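Local coordinates for 2OG-Fe dioxygenase family protein (Methylibium petroleiphilum, PDB 3PL0) that is probably an iron- and 2-oxoglutarate-dependent dioxygenase with a cupin-type double-stranded beta-helix fold, at residues E33-M38 / L124-E129; D44-Y49 / Q205-L210; T94-L99 / A165-V170; E129-L134 / L243-G248. All blocks are in the same frame, centred on the assembly; numbering follows the deposited sequence. Where two conformers were deposited one is given.

Contact 1 of 4, residues E33-M38 / L124-E129; sequences ETLTGM and LVALGE
Thr36 OG1 has two partners along its own chain: it donates to the carbonyl of Leu32, one helical turn back, and it receives a weak bond from the backbone of selenomethionine Met38, with N 3.3 Å from OG1 and an N-H...O angle of 145°. With chi1 at 61°, the hydroxyl sits between the backbone N and the carbonyl carbon. This puts CG2 anti to the carbonyl carbon and turns it to helix 118-134, where it lies 3.8 Å from Ala126 CB. Ala126 is the residue with the most surface buried here. The carbonyl O of Leu35 stands 3.9 Å from the same CB, and CG of Leu35 lies 4.1 Å from it, so the backbone and two side chains of helix 29-36 all close round one small residue. The two backbones come to 5.5 Å between the CA atoms of Thr36 and Ala126, a spacing that the short alanine side chain allows. Helix 29-36 thus packs by its last turn against helix 118-134, which in this cupin-type double-stranded beta-helix lies along strand 237-246 of the main sheet. Leu35 carries the apolar surface further: its CD2 meets CD2 of Leu127 at 4.1 Å, methyl against methyl, the two side chains crossing at about a right angle. Leu127 also packs on Leu243 and Tyr245, whereas Leu35 touches Leu130 and Arg12. Beyond Thr36, Gly37 leaves the helix with positive phi and carries the chain away from Ala126.

Contact 2 of 4, residues D44-Y49 / Q205-L210; sequences DMMLPY and QPWTVL
Trp207 and Asp44 are joined through the edge of the indole: NE1 donates to OD1 at 2.9 Å with an N-H...O angle of 160°, the oxygen lying near the ring plane and met nearly along its C-O bond. The carboxylate is turned 43° against the ring, and chi1 of -74° carries it anti to its own carbonyl carbon, over to the indole. The tight part is the six-membered ring. Selenomethionine Met46 bends at chi3 and brings CE to the ring edge, 3.9 Å from CH2, while its SE makes an oblique Met-aromatic contact, 5.2 Å from the centroid of the six-membered ring. CD2 of Leu47 comes within 3.9 Å of CZ2. Val176, Ile178, Leu32 and Phe43 also pack on the buried indole. By contrast, the outer side is looser: whereas Trp207 and Met46 are buried, Asp44 and Leu47 are partly exposed. A phenylalanine in place of Trp207 would probably leave the Asp44 carboxylate without its ring N-H donor and open a gap beside Met46 and Leu47. Trp207 occupies the third position of the type II beta turn Gln205-Thr208, which leads into strand 209-213 of the double-stranded beta-helix.

Contact 3 of 4, residues T94-L99 / A165-V170; sequences TTYNAL and AHRDGV
Tyr96 lays one face of its ring flat against Gly169, whose CA stands 3.5 Å from the ring centroid and only 9° off the normal, a CH-pi contact over its centre. With chi1 at -61°, the ring reaches from the turn Thr95-Ala98 to the 165-170 loop. A CB on Gly169 would fall 2.3 Å from Tyr96 CE1, so a side chain here would clash with the ring as placed. Arg167 runs past the tyrosine in the opposite direction, its guanidinium plane turned 69° from the ring. Its bend at chi3 leaves NH1 4.1 Å from Tyr96 CB, and one guanidinium face covers Gly169 CA. The phenol oxygen ends among backbone carbonyls: OH lies 3.3 Å from Arg167 O, at best a weak bond, and equally far from Asp168 O. Asp214 binds the same loop: its carbonyl takes Arg167 NE, its carboxylate the backbone N atoms of Asp168 and Val170. His166-Arg167-Asp168 has the His-X-Asp spacing of the iron-binding triad in 2-oxoglutarate dioxygenases, and the hydrogen bond between Asp168 OD1 and His219 NE2 is consistent with His219 as its third member. Across the contact, the chemistry is mostly CH-pi and van der Waals packing on the glycine backbone, so Tyr96 is placed against the presumed metal-binding loop more by shape than by strong polar bonds.

Contact 4 of 4, residues E129-L134 / L243-G248; sequences ELFAKL and LTYRSG
Phe131 and Tyr245 account for nearly all of the surface buried here, and they meet as a T-shaped pair. The phenylalanine presents the CD2-CE2 edge of its ring to one face of the tyrosine, with CE2 3.9 Å from Tyr245 CD1 and the planes inclined at 67°. The centroids are 5.2 Å apart, and the touching edge is offset toward the rim on the CG-CD1-CE1 side rather than over the ring centre. On Phe131, chi1 of -71° sets CG anti to the carbonyl carbon and directs the ring from the helix toward the strand. This is where helix 118-134 lies against strand 237-246 of the cupin-type sheet, a strand flanked by 141-152 and 172-181. Neighbouring rings extend the cluster: Phe172 stacks on Phe131, and Trp142 meets Tyr245 edge-to-face. An alanine at Phe131 would probably open a gap over the Tyr245 face and leave Phe172 without its stacking partner. The tyrosine ring is held at its far end too, because its hydroxyl is hydrogen-bonded to the carbonyl of Leu124. Two residues earlier on the strand, Leu243 points to the same helix and packs on Leu123 and Leu124.

Contacts 1 and 4 share helix 118-134 and Glu129, and their centres lie 12 Å apart; Gly128 CA packs 3.5 Å from Tyr245 CE2, so the helix that receives helix 29-36 on one side rests on strand 237-246 on another. Contact 4 in turn touches contact 3, where Val170 CG1 packs 3.8 Å from Thr244 CB, linking that strand to the loop of the presumed iron site. Contacts 2 and 3 lie on opposite sides of the chain's centre, about 27 Å between centres, with contact 3 nested in the loop closed by contact 2. Contacts 1 and 2 come within about 5 Å at their nearest atoms without touching.

Contact 1 of 4, residues E33-M38 / L124-E129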
loop_
_atom_site.group_PDB
_atom_site.type_symbol
_atom_site.label_atom_id
_atom_site.label_comp_id
_atom_site.label_asym_id
_atom_site.label_seq_id
_atom_site.Cartn_x
_atom_site.Cartn_y
_atom_site.Cartn_z
ATOM N N GLU A 33 14.413 -6.440 -3.709
ATOM C CA GLU A 33 15.071 -7.325 -4.679
ATOM C C GLU A 33 15.498 -8.658 -4.081
ATOM O O GLU A 33 15.259 -9.711 -4.642
ATOM C CB GLU A 33 16.364 -6.707 -5.196
ATOM C CG GLU A 33 16.234 -5.797 -6.291
ATOM C CD GLU A 33 17.588 -5.551 -6.936
ATOM O OE1 GLU A 33 18.561 -5.291 -6.199
ATOM O OE2 GLU A 33 17.675 -5.638 -8.170
ATOM N N THR A 34 16.179 -8.591 -2.951
ATOM C CA THR A 34 16.618 -9.781 -2.255
ATOM C C THR A 34 15.423 -10.611 -1.793
ATOM O O THR A 34 15.419 -11.812 -2.001
ATOM C CB THR A 34 17.562 -9.427 -1.081
ATOM O OG1 THR A 34 18.687 -8.731 -1.615
ATOM C CG2 THR A 34 18.060 -10.678 -0.376
ATOM N N LEU A 35 14.395 -9.976 -1.214
ATOM C CA LEU A 35 13.241 -10.707 -0.706
ATOM C C LEU A 35 12.523 -11.419 -1.829
ATOM O O LEU A 35 12.080 -12.582 -1.678
ATOM C CB LEU A 35 12.239 -9.780 -0.027
ATOM C CG LEU A 35 11.075 -10.477 0.683
ATOM C CD1 LEU A 35 11.595 -11.224 1.971
ATOM C CD2 LEU A 35 10.016 -9.488 1.002
ATOM N N THR A 36 12.343 -10.711 -2.937
ATOM C CA THR A 36 11.473 -11.236 -3.967
ATOM C C THR A 36 12.218 -12.097 -4.973
ATOM O O THR A 36 11.607 -12.747 -5.762
ATOM C CB THR A 36 10.775 -10.098 -4.726
ATOM O OG1 THR A 36 11.770 -9.284 -5.354
ATOM C CG2 THR A 36 9.888 -9.243 -3.777
ATOM N N GLY A 37 13.543 -12.033 -4.991
ATOM C CA GLY A 37 14.350 -12.622 -6.055
ATOM C C GLY A 37 14.193 -12.054 -7.458
ATOM O O GLY A 37 14.533 -12.719 -8.424
HETATM N N MSE A 38 13.710 -10.826 -7.562
HETATM C CA MSE A 38 13.440 -10.131 -8.822
HETATM C C MSE A 38 14.284 -8.877 -8.803
HETATM O O MSE A 38 14.277 -8.156 -7.813
HETATM C CB MSE A 38 12.025 -9.595 -8.859
HETATM C CG MSE A 38 10.953 -10.500 -9.255
HETATM SE SE MSE A 38 10.988 -10.812 -11.149
HETATM C CE MSE A 38 11.579 -12.618 -10.805
ATOM N N LEU A 124 3.613 -9.856 -4.733
ATOM C CA LEU A 124 2.518 -10.279 -3.871
ATOM C C LEU A 124 2.814 -11.562 -3.090
ATOM O O LEU A 124 2.418 -11.688 -1.941
ATOM C CB LEU A 124 1.200 -10.428 -4.619
ATOM C CG LEU A 124 0.414 -9.152 -4.878
ATOM C CD1 LEU A 124 1.247 -8.073 -5.681
ATOM C CD2 LEU A 124 -0.916 -9.538 -5.602
ATOM N N VAL A 125 3.487 -12.513 -3.721
ATOM C CA VAL A 125 3.764 -13.795 -3.097
ATOM C C VAL A 125 4.767 -13.662 -1.949
ATOM O O VAL A 125 4.534 -14.196 -0.860
ATOM C CB VAL A 125 4.240 -14.836 -4.140
ATOM C CG1 VAL A 125 4.878 -16.103 -3.473
ATOM C CG2 VAL A 125 3.054 -15.261 -5.029
ATOM N N ALA A 126 5.872 -12.972 -2.193
ATOM C CA ALA A 126 6.966 -12.855 -1.216
ATOM C C ALA A 126 6.470 -12.171 0.043
ATOM O O ALA A 126 6.794 -12.602 1.169
ATOM C CB ALA A 126 8.183 -12.074 -1.806
ATOM N N LEU A 127 5.657 -11.141 -0.152
ATOM C CA LEU A 127 5.100 -10.398 0.978
ATOM C C LEU A 127 4.082 -11.255 1.755
ATOM O O LEU A 127 4.046 -11.234 2.986
ATOM C CB LEU A 127 4.463 -9.077 0.529
ATOM C CG LEU A 127 5.404 -8.023 -0.076
ATOM C CD1 LEU A 127 4.534 -6.934 -0.643
ATOM C CD2 LEU A 127 6.380 -7.496 1.003
ATOM N N GLY A 128 3.273 -12.019 1.041
ATOM C CA GLY A 128 2.355 -12.985 1.694
ATOM C C GLY A 128 3.077 -14.037 2.518
ATOM O O GLY A 128 2.622 -14.401 3.620
ATOM N N GLU A 129 4.187 -14.551 1.978
ATOM C CA GLU A 129 4.981 -15.573 2.651
ATOM C C GLU A 129 5.601 -15.003 3.910
ATOM O O GLU A 129 5.605 -15.638 4.968
ATOM C CB GLU A 129 6.072 -16.116 1.717
ATOM C CG GLU A 129 5.572 -17.167 0.735
ATOM C CD GLU A 129 6.560 -17.442 -0.411
ATOM O OE1 GLU A 129 7.556 -16.696 -0.534
ATOM O OE2 GLU A 129 6.346 -18.395 -1.216
#

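Contact 2 of 4, residues D44-Y49 / Q205-L210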
loop_
_atom_site.group_PDB
_atom_site.type_symbol
_atom_site.label_atom_id
_atom_site.label_comp_id
_atom_site.label_asym_id
_atom_site.label_seq_id
_atom_site.Cartn_x
_atom_site.Cartn_y
_atom_site.Cartn_z
ATOM N N ASP A 44 10.403 -2.246 -12.583
ATOM C CA ASP A 44 10.193 -1.046 -13.402
ATOM C C ASP A 44 9.180 -1.241 -14.532
ATOM O O ASP A 44 8.565 -0.274 -14.965
ATOM C CB ASP A 44 11.500 -0.483 -13.936
ATOM C CG ASP A 44 12.324 0.242 -12.853
ATOM O OD1 ASP A 44 11.776 0.633 -11.797
ATOM O OD2 ASP A 44 13.542 0.370 -13.049
HETATM N N MSE A 45 8.991 -2.489 -14.963
HETATM C CA MSE A 45 7.989 -2.837 -15.977
HETATM C C MSE A 45 6.578 -2.393 -15.604
HETATM O O MSE A 45 5.723 -2.229 -16.474
HETATM C CB MSE A 45 7.996 -4.353 -16.218
HETATM C CG MSE A 45 9.297 -4.864 -16.862
HETATM SE SE MSE A 45 9.674 -4.064 -18.620
HETATM C CE MSE A 45 8.056 -4.616 -19.561
HETATM N N MSE A 46 6.341 -2.195 -14.313
HETATM C CA MSE A 46 5.039 -1.830 -13.811
HETATM C C MSE A 46 4.797 -0.341 -13.892
HETATM O O MSE A 46 3.658 0.090 -13.863
HETATM C CB MSE A 46 4.908 -2.258 -12.343
HETATM C CG MSE A 46 4.785 -3.790 -12.133
HETATM SE SE MSE A 46 4.941 -4.290 -10.231
HETATM C CE MSE A 46 3.892 -2.905 -9.619
ATOM N N LEU A 47 5.864 0.449 -13.957
ATOM C CA LEU A 47 5.731 1.908 -13.895
ATOM C C LEU A 47 4.816 2.551 -14.979
ATOM O O LEU A 47 4.071 3.471 -14.685
ATOM C CB LEU A 47 7.107 2.564 -13.909
ATOM C CG LEU A 47 8.072 2.251 -12.786
ATOM C CD1 LEU A 47 9.517 2.738 -13.118
ATOM C CD2 LEU A 47 7.574 2.870 -11.490
ATOM N N PRO A 48 4.842 2.053 -16.224
ATOM C CA PRO A 48 3.963 2.753 -17.156
ATOM C C PRO A 48 2.453 2.709 -16.833
ATOM O O PRO A 48 1.698 3.590 -17.327
ATOM C CB PRO A 48 4.266 2.081 -18.500
ATOM C CG PRO A 48 5.651 1.532 -18.345
ATOM C CD PRO A 48 5.812 1.182 -16.916
ATOM N N TYR A 49 2.009 1.754 -16.013
ATOM C CA TYR A 49 0.594 1.637 -15.675
ATOM C C TYR A 49 0.131 2.761 -14.783
ATOM O O TYR A 49 -1.028 3.109 -14.801
ATOM C CB TYR A 49 0.269 0.256 -15.068
ATOM C CG TYR A 49 0.571 -0.819 -16.082
ATOM C CD1 TYR A 49 -0.307 -1.073 -17.121
ATOM C CD2 TYR A 49 1.804 -1.479 -16.078
ATOM C CE1 TYR A 49 -0.004 -2.024 -18.096
ATOM C CE2 TYR A 49 2.124 -2.412 -17.031
ATOM C CZ TYR A 49 1.208 -2.676 -18.056
ATOM O OH TYR A 49 1.523 -3.621 -19.002
ATOM N N GLN A 205 12.780 6.700 -2.732
ATOM C CA GLN A 205 13.366 5.836 -3.766
ATOM C C GLN A 205 12.345 4.819 -4.234
ATOM O O GLN A 205 11.790 4.075 -3.436
ATOM C CB GLN A 205 14.629 5.132 -3.266
ATOM C CG GLN A 205 15.782 6.076 -2.907
ATOM C CD GLN A 205 16.102 7.065 -4.012
ATOM O OE1 GLN A 205 16.284 8.262 -3.756
ATOM N NE2 GLN A 205 16.152 6.580 -5.250
ATOM N N PRO A 206 12.083 4.772 -5.548
ATOM C CA PRO A 206 11.113 3.800 -6.000
ATOM C C PRO A 206 11.419 2.399 -5.538
ATOM O O PRO A 206 12.579 2.019 -5.443
ATOM C CB PRO A 206 11.204 3.905 -7.509
ATOM C CG PRO A 206 11.546 5.330 -7.742
ATOM C CD PRO A 206 12.489 5.681 -6.639
ATOM N N TRP A 207 10.363 1.662 -5.225
ATOM C CA TRP A 207 10.421 0.295 -4.717
ATOM C C TRP A 207 10.917 0.233 -3.282
ATOM O O TRP A 207 11.295 -0.837 -2.819
ATOM C CB TRP A 207 11.226 -0.630 -5.658
ATOM C CG TRP A 207 10.759 -0.432 -7.024
ATOM C CD1 TRP A 207 11.451 0.127 -8.054
ATOM C CD2 TRP A 207 9.462 -0.691 -7.506
ATOM N NE1 TRP A 207 10.669 0.198 -9.159
ATOM C CE2 TRP A 207 9.438 -0.300 -8.852
ATOM C CE3 TRP A 207 8.330 -1.298 -6.969
ATOM C CZ2 TRP A 207 8.324 -0.440 -9.629
ATOM C CZ3 TRP A 207 7.231 -1.437 -7.748
ATOM C CH2 TRP A 207 7.221 -1.014 -9.051
ATOM N N THR A 208 10.876 1.364 -2.564
ATOM C CA THR A 208 10.946 1.303 -1.136
ATOM C C THR A 208 9.573 0.814 -0.660
ATOM O O THR A 208 8.543 1.294 -1.146
ATOM C CB THR A 208 11.300 2.668 -0.474
ATOM O OG1 THR A 208 12.519 3.184 -1.047
ATOM C CG2 THR A 208 11.462 2.463 1.058
ATOM N N VAL A 209 9.566 -0.155 0.258
ATOM C CA VAL A 209 8.326 -0.725 0.797
ATOM C C VAL A 209 8.156 -0.596 2.319
ATOM O O VAL A 209 9.025 -0.939 3.088
ATOM C CB VAL A 209 8.170 -2.168 0.358
ATOM C CG1 VAL A 209 6.804 -2.665 0.758
ATOM C CG2 VAL A 209 8.371 -2.241 -1.155
ATOM N N LEU A 210 6.988 -0.100 2.738
ATOM C CA LEU A 210 6.633 -0.041 4.130
ATOM C C LEU A 210 5.720 -1.218 4.412
ATOM O O LEU A 210 4.631 -1.289 3.853
ATOM C CB LEU A 210 5.897 1.271 4.440
ATOM C CG LEU A 210 5.238 1.454 5.819
ATOM C CD1 LEU A 210 6.299 1.381 6.897
ATOM C CD2 LEU A 210 4.470 2.783 5.858
#

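Contact 3 of 4, residues T94-L99 / A165-V170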
loop_
_atom_site.group_PDB
_atom_site.type_symbol
_atom_site.label_atom_id
_atom_site.label_comp_id
_atom_site.label_asym_id
_atom_site.label_seq_id
_atom_site.Cartn_x
_atom_site.Cartn_y
_atom_site.Cartn_z
ATOM N N THR A 94 -17.960 2.792 8.212
ATOM C CA THR A 94 -17.395 3.878 9.024
ATOM C C THR A 94 -16.600 3.312 10.189
ATOM O O THR A 94 -15.862 4.068 10.837
ATOM C CB THR A 94 -18.455 4.871 9.625
ATOM O OG1 THR A 94 -19.279 4.201 10.599
ATOM C CG2 THR A 94 -19.333 5.511 8.543
ATOM N N THR A 95 -16.752 2.010 10.489
ATOM C CA THR A 95 -15.973 1.432 11.558
ATOM C C THR A 95 -15.693 0.013 11.202
ATOM O O THR A 95 -16.539 -0.676 10.597
ATOM C CB THR A 95 -16.736 1.533 12.923
ATOM O OG1 THR A 95 -16.027 0.830 13.964
ATOM C CG2 THR A 95 -18.174 0.969 12.808
ATOM N N TYR A 96 -14.524 -0.470 11.619
ATOM C CA TYR A 96 -14.225 -1.891 11.489
ATOM C C TYR A 96 -14.990 -2.772 12.471
ATOM O O TYR A 96 -14.881 -3.976 12.432
ATOM C CB TYR A 96 -12.715 -2.124 11.527
ATOM C CG TYR A 96 -12.072 -1.402 10.379
ATOM C CD1 TYR A 96 -12.422 -1.714 9.059
ATOM C CD2 TYR A 96 -11.159 -0.373 10.599
ATOM C CE1 TYR A 96 -11.848 -1.033 7.996
ATOM C CE2 TYR A 96 -10.593 0.300 9.558
ATOM C CZ TYR A 96 -10.939 -0.033 8.251
ATOM O OH TYR A 96 -10.377 0.647 7.192
ATOM N N ASN A 97 -15.810 -2.170 13.314
ATOM C CA ASN A 97 -16.805 -2.929 14.090
ATOM C C ASN A 97 -18.080 -3.261 13.310
ATOM O O ASN A 97 -18.986 -3.893 13.871
ATOM C CB ASN A 97 -17.212 -2.111 15.325
ATOM C CG ASN A 97 -16.093 -1.991 16.326
ATOM O OD1 ASN A 97 -15.271 -2.879 16.428
ATOM N ND2 ASN A 97 -16.051 -0.880 17.046
ATOM N N ALA A 98 -18.174 -2.774 12.066
ATOM C CA ALA A 98 -19.359 -2.939 11.252
ATOM C C ALA A 98 -19.511 -4.392 10.826
ATOM O O ALA A 98 -18.538 -5.072 10.519
ATOM C CB ALA A 98 -19.328 -2.000 10.022
ATOM N N LEU A 99 -20.740 -4.872 10.881
ATOM C CA LEU A 99 -21.113 -6.207 10.456
ATOM C C LEU A 99 -21.813 -6.134 9.108
ATOM O O LEU A 99 -21.727 -7.065 8.335
ATOM C CB LEU A 99 -22.083 -6.812 11.450
ATOM C CG LEU A 99 -21.515 -7.093 12.814
ATOM C CD1 LEU A 99 -22.592 -7.743 13.627
ATOM C CD2 LEU A 99 -20.264 -7.976 12.691
ATOM N N ALA A 165 -4.471 9.429 11.815
ATOM C CA ALA A 165 -3.887 8.140 11.430
ATOM C C ALA A 165 -4.939 7.049 11.398
ATOM O O ALA A 165 -5.843 7.046 12.208
ATOM C CB ALA A 165 -2.733 7.760 12.339
ATOM N N HIS A 166 -4.802 6.109 10.475
ATOM C CA HIS A 166 -5.792 5.041 10.333
ATOM C C HIS A 166 -5.148 3.649 10.287
ATOM O O HIS A 166 -3.939 3.496 10.031
ATOM C CB HIS A 166 -6.613 5.272 9.038
ATOM C CG HIS A 166 -5.808 5.077 7.792
ATOM N ND1 HIS A 166 -4.994 6.060 7.269
ATOM C CD2 HIS A 166 -5.646 3.996 6.995
ATOM C CE1 HIS A 166 -4.386 5.600 6.190
ATOM N NE2 HIS A 166 -4.759 4.345 6.005
ATOM N N ARG A 167 -5.968 2.630 10.538
ATOM C CA ARG A 167 -5.657 1.312 10.046
ATOM C C ARG A 167 -6.558 0.940 8.856
ATOM O O ARG A 167 -7.491 1.659 8.503
ATOM C CB ARG A 167 -5.728 0.275 11.158
ATOM C CG ARG A 167 -7.104 0.010 11.712
ATOM C CD ARG A 167 -7.054 -1.028 12.825
ATOM N NE ARG A 167 -6.772 -2.366 12.322
ATOM C CZ ARG A 167 -7.668 -3.349 12.198
ATOM N NH1 ARG A 167 -8.932 -3.175 12.591
ATOM N NH2 ARG A 167 -7.295 -4.527 11.688
ATOM N N ASP A 168 -6.275 -0.192 8.236
ATOM C CA ASP A 168 -6.968 -0.555 7.019
ATOM C C ASP A 168 -8.021 -1.677 7.219
ATOM O O ASP A 168 -8.717 -2.046 6.295
ATOM C CB ASP A 168 -5.956 -0.933 5.962
ATOM C CG ASP A 168 -5.059 0.227 5.572
ATOM O OD1 ASP A 168 -4.189 0.644 6.382
ATOM O OD2 ASP A 168 -5.206 0.684 4.441
ATOM N N GLY A 169 -8.094 -2.230 8.423
ATOM C CA GLY A 169 -9.088 -3.238 8.747
ATOM C C GLY A 169 -8.744 -4.628 8.254
ATOM O O GLY A 169 -9.649 -5.442 8.060
ATOM N N VAL A 170 -7.442 -4.889 8.086
ATOM C CA VAL A 170 -6.949 -6.135 7.532
ATOM C C VAL A 170 -5.928 -6.713 8.513
ATOM O O VAL A 170 -5.805 -6.241 9.627
ATOM C CB VAL A 170 -6.342 -5.896 6.115
ATOM C CG1 VAL A 170 -7.416 -5.400 5.117
ATOM C CG2 VAL A 170 -5.159 -4.885 6.154
#

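Contact 4 of 4, residues E129-L134 / L243-G248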
loop_
_atom_site.group_PDB
_atom_site.type_symbol
_atom_site.label_atom_id
_atom_site.label_comp_id
_atom_site.label_asym_id
_atom_site.label_seq_id
_atom_site.Cartn_x
_atom_site.Cartn_y
_atom_site.Cartn_z
ATOM N N GLU A 129 4.187 -14.551 1.978
ATOM C CA GLU A 129 4.981 -15.573 2.651
ATOM C C GLU A 129 5.601 -15.003 3.910
ATOM O O GLU A 129 5.605 -15.638 4.968
ATOM C CB GLU A 129 6.072 -16.116 1.717
ATOM C CG GLU A 129 5.572 -17.167 0.735
ATOM C CD GLU A 129 6.560 -17.442 -0.411
ATOM O OE1 GLU A 129 7.556 -16.696 -0.534
ATOM O OE2 GLU A 129 6.346 -18.395 -1.216
ATOM N N LEU A 130 6.088 -13.770 3.800
ATOM C CA LEU A 130 6.675 -13.062 4.957
ATOM C C LEU A 130 5.630 -12.825 6.047
ATOM O O LEU A 130 5.805 -13.229 7.216
ATOM C CB LEU A 130 7.277 -11.766 4.475
ATOM C CG LEU A 130 8.010 -10.887 5.510
ATOM C CD1 LEU A 130 8.925 -9.878 4.828
ATOM C CD2 LEU A 130 7.003 -10.118 6.340
ATOM N N PHE A 131 4.506 -12.237 5.646
ATOM C CA PHE A 131 3.429 -11.943 6.592
ATOM C C PHE A 131 2.872 -13.207 7.300
ATOM O O PHE A 131 2.601 -13.175 8.489
ATOM C CB PHE A 131 2.306 -11.189 5.891
ATOM C CG PHE A 131 2.639 -9.758 5.505
ATOM C CD1 PHE A 131 3.375 -8.927 6.348
ATOM C CD2 PHE A 131 2.147 -9.226 4.352
ATOM C CE1 PHE A 131 3.639 -7.628 6.015
ATOM C CE2 PHE A 131 2.421 -7.936 4.009
ATOM C CZ PHE A 131 3.154 -7.120 4.837
ATOM N N ALA A 132 2.742 -14.313 6.581
ATOM C CA ALA A 132 2.285 -15.580 7.186
ATOM C C ALA A 132 3.228 -16.125 8.243
ATOM O O ALA A 132 2.782 -16.885 9.114
ATOM C CB ALA A 132 2.068 -16.655 6.099
ATOM N N LYS A 133 4.510 -15.760 8.187
ATOM C CA LYS A 133 5.452 -16.139 9.235
ATOM C C LYS A 133 5.188 -15.418 10.534
ATOM O O LYS A 133 5.560 -15.929 11.577
ATOM C CB LYS A 133 6.912 -15.920 8.832
ATOM C CG LYS A 133 7.407 -16.783 7.688
ATOM C CD LYS A 133 7.674 -18.238 8.129
ATOM N N LEU A 134 4.521 -14.264 10.510
ATOM C CA LEU A 134 4.231 -13.551 11.764
ATOM C C LEU A 134 2.929 -14.025 12.340
ATOM O O LEU A 134 2.825 -14.251 13.548
ATOM C CB LEU A 134 4.072 -12.068 11.540
ATOM C CG LEU A 134 5.325 -11.257 11.541
ATOM C CD1 LEU A 134 5.026 -9.926 10.845
ATOM C CD2 LEU A 134 5.793 -11.090 12.977
ATOM N N LEU A 243 -1.109 -2.663 -0.890
ATOM C CA LEU A 243 -1.516 -4.072 -0.926
ATOM C C LEU A 243 -2.012 -4.433 0.461
ATOM O O LEU A 243 -1.328 -4.148 1.473
ATOM C CB LEU A 243 -0.348 -4.988 -1.329
ATOM C CG LEU A 243 0.356 -4.782 -2.689
ATOM C CD1 LEU A 243 1.659 -5.628 -2.836
ATOM C CD2 LEU A 243 -0.596 -5.048 -3.836
ATOM N N THR A 244 -3.201 -5.016 0.558
ATOM C CA THR A 244 -3.683 -5.426 1.833
ATOM C C THR A 244 -3.821 -6.941 1.856
ATOM O O THR A 244 -4.236 -7.565 0.866
ATOM C CB THR A 244 -5.018 -4.763 2.191
ATOM O OG1 THR A 244 -6.019 -5.185 1.274
ATOM C CG2 THR A 244 -4.895 -3.259 2.169
ATOM N N TYR A 245 -3.486 -7.522 2.997
ATOM C CA TYR A 245 -3.601 -8.947 3.203
ATOM C C TYR A 245 -4.530 -9.208 4.383
ATOM O O TYR A 245 -4.342 -8.651 5.492
ATOM C CB TYR A 245 -2.215 -9.548 3.492
ATOM C CG TYR A 245 -1.269 -9.512 2.314
ATOM C CD1 TYR A 245 -0.758 -8.295 1.850
ATOM C CD2 TYR A 245 -0.885 -10.683 1.670
ATOM C CE1 TYR A 245 0.091 -8.248 0.765
ATOM C CE2 TYR A 245 -0.024 -10.661 0.593
ATOM C CZ TYR A 245 0.450 -9.431 0.125
ATOM O OH TYR A 245 1.304 -9.421 -0.945
ATOM N N ARG A 246 -5.502 -10.093 4.166
ATOM C CA ARG A 246 -6.488 -10.395 5.195
ATOM C C ARG A 246 -6.785 -11.895 5.257
ATOM O O ARG A 246 -6.952 -12.538 4.212
ATOM C CB ARG A 246 -7.757 -9.604 4.914
ATOM C CG ARG A 246 -8.810 -9.656 6.067
ATOM C CD ARG A 246 -9.884 -8.596 5.876
ATOM N NE ARG A 246 -10.719 -8.494 7.066
ATOM C CZ ARG A 246 -11.739 -9.305 7.334
ATOM N NH1 ARG A 246 -12.063 -10.278 6.498
ATOM N NH2 ARG A 246 -12.430 -9.159 8.446
ATOM N N SER A 247 -6.821 -12.430 6.483
ATOM C CA SER A 247 -7.230 -13.802 6.771
ATOM C C SER A 247 -8.738 -13.921 6.749
ATOM O O SER A 247 -9.410 -12.974 7.099
ATOM C CB SER A 247 -6.776 -14.169 8.182
ATOM O OG SER A 247 -7.073 -15.526 8.453
ATOM N N GLY A 248 -9.262 -15.086 6.362
ATOM C CA GLY A 248 -10.698 -15.404 6.470
ATOM C C GLY A 248 -11.487 -15.023 5.222
ATOM O O GLY A 248 -12.230 -15.830 4.643
#